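PDB 6BQ6: thermospermine synthase, which probably catalyses transfer of an aminopropyl group from decarboxylated S-adenosylmethionine to spermidine, giving thermospermine and S-methyl-5'-thioadenosine. Local coordinates for residues B[105-109]-B[164-168]. Residues are numbered along the deposited sequence; the frame is centred on the assembly and turned at random.
Sequences VFIMG and AKAEL
In the Rossmann-like domain of this aminopropyltransferase, F106 of the central strand 104-107, and M108 at the corner where the chain turns after it, pack against A164, E167 and L168 of the short helix 164-169. The axes of strand 105-107 and helix 164-168 run roughly antiparallel, at 150°, and approach to 10.8 Å. No hydrogen bond joins the segments, so side chains carry the contact. F106 CG stands anti to the backbone N (chi1 -173°), which carries the ring out from the strand to the helix. L168 CD2 sits over one face: it lies 3.8 Å from the F106 ring centroid and 4° off the ring normal, the geometry of a CH-pi contact. E167 meets the ring at its rim instead, with CG 3.9 Å from F106 CE2; its carboxylate takes partners outside the two segments, OE1 accepting a hydrogen bond from N162 ND2 and OE2 forming a salt bridge with K171. Closer to the start of the helix, A164 CB rests 3.8 Å from M108 CB and 4.1 Å from M108 SD. A164 contacts adenosine in another structure of this protein, though none is bound to this chain, while the M108 side chain lies about 6 Å from that of D181, the predicted proton acceptor, so this apolar layer adjoins the active site. Strands 127-132 and 175-181 flank F106, contributing C131 and I178; Y175 meets its ring, and F199 and L204 of helix 197-204 pack on M108.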
loop_
_atom_site.group_PDB
_atom_site.type_symbol
_atom_site.label_atom_id
_atom_site.label_comp_id
_atom_site.label_asym_id
_atom_site.label_seq_id
_atom_site.Cartn_x
_atom_site.Cartn_y
_atom_site.Cartn_z
ATOM N N VAL B 105 -1.299 -34.083 27.625
ATOM C CA VAL B 105 -0.541 -33.124 26.829
ATOM C C VAL B 105 -0.571 -31.710 27.382
ATOM O O VAL B 105 -1.581 -31.237 27.882
ATOM C CB VAL B 105 -1.037 -33.085 25.377
ATOM C CG1 VAL B 105 -2.485 -32.652 25.324
ATOM C CG2 VAL B 105 -0.216 -32.127 24.532
ATOM N N PHE B 106 0.561 -31.033 27.265
ATOM C CA PHE B 106 0.737 -29.657 27.715
ATOM C C PHE B 106 1.021 -28.777 26.495
ATOM O O PHE B 106 1.887 -29.120 25.704
ATOM C CB PHE B 106 1.934 -29.609 28.663
ATOM C CG PHE B 106 2.146 -28.293 29.331
ATOM C CD1 PHE B 106 2.938 -27.346 28.761
ATOM C CD2 PHE B 106 1.641 -28.063 30.612
ATOM C CE1 PHE B 106 3.149 -26.121 29.370
ATOM C CE2 PHE B 106 1.876 -26.850 31.269
ATOM C CZ PHE B 106 2.643 -25.886 30.662
ATOM N N ILE B 107 0.251 -27.711 26.354
ATOM C CA ILE B 107 0.481 -26.735 25.281
ATOM C C ILE B 107 1.197 -25.504 25.851
ATOM O O ILE B 107 0.653 -24.845 26.748
ATOM C CB ILE B 107 -0.794 -26.244 24.627
ATOM C CG1 ILE B 107 -1.699 -27.408 24.158
ATOM C CG2 ILE B 107 -0.400 -25.377 23.423
ATOM C CD1 ILE B 107 -3.141 -26.997 23.910
ATOM N N MET B 108 2.402 -25.161 25.341
ATOM C CA MET B 108 2.996 -23.878 25.604
ATOM C C MET B 108 2.434 -22.884 24.626
ATOM O O MET B 108 2.750 -22.967 23.426
ATOM C CB MET B 108 4.528 -23.946 25.465
ATOM C CG MET B 108 5.139 -25.140 26.157
ATOM S SD MET B 108 6.925 -24.926 26.255
ATOM C CE MET B 108 7.421 -24.935 24.546
ATOM N N GLY B 109 1.588 -21.981 25.103
ATOM C CA GLY B 109 0.922 -20.976 24.261
ATOM C C GLY B 109 -0.405 -21.502 23.815
ATOM O O GLY B 109 -1.209 -21.937 24.604
ATOM N N ALA B 164 5.023 -20.534 30.503
ATOM C CA ALA B 164 5.140 -21.993 30.403
ATOM C C ALA B 164 6.373 -22.545 31.141
ATOM O O ALA B 164 6.303 -23.642 31.688
ATOM C CB ALA B 164 5.138 -22.440 28.938
ATOM N N LYS B 165 7.499 -21.809 31.175
ATOM C CA LYS B 165 8.680 -22.289 31.911
ATOM C C LYS B 165 8.393 -22.360 33.375
ATOM O O LYS B 165 8.723 -23.353 34.029
ATOM C CB LYS B 165 9.948 -21.412 31.656
ATOM C CG LYS B 165 11.164 -21.838 32.460
ATOM C CD LYS B 165 12.365 -20.935 32.151
ATOM C CE LYS B 165 13.386 -20.891 33.286
ATOM N NZ LYS B 165 14.340 -22.011 33.186
ATOM N N ALA B 166 7.803 -21.305 33.917
ATOM C CA ALA B 166 7.416 -21.294 35.326
ATOM C C ALA B 166 6.439 -22.383 35.656
ATOM O O ALA B 166 6.580 -23.059 36.690
ATOM C CB ALA B 166 6.801 -19.941 35.674
ATOM N N GLU B 167 5.436 -22.556 34.786
ATOM C CA GLU B 167 4.419 -23.595 35.017
ATOM C C GLU B 167 4.994 -25.003 35.042
ATOM O O GLU B 167 4.746 -25.759 35.989
ATOM C CB GLU B 167 3.321 -23.513 33.969
ATOM C CG GLU B 167 2.130 -24.381 34.228
ATOM C CD GLU B 167 1.356 -24.024 35.492
ATOM O OE1 GLU B 167 1.498 -22.882 35.973
ATOM O OE2 GLU B 167 0.546 -24.883 35.949
ATOM N N LEU B 168 5.818 -25.333 34.044
ATOM C CA LEU B 168 6.444 -26.660 33.985
ATOM C C LEU B 168 7.385 -26.913 35.176
ATOM O O LEU B 168 7.361 -27.996 35.756
ATOM C CB LEU B 168 7.204 -26.864 32.683
ATOM C CG LEU B 168 6.310 -27.041 31.434
ATOM C CD1 LEU B 168 7.110 -26.866 30.151
ATOM C CD2 LEU B 168 5.632 -28.395 31.448
#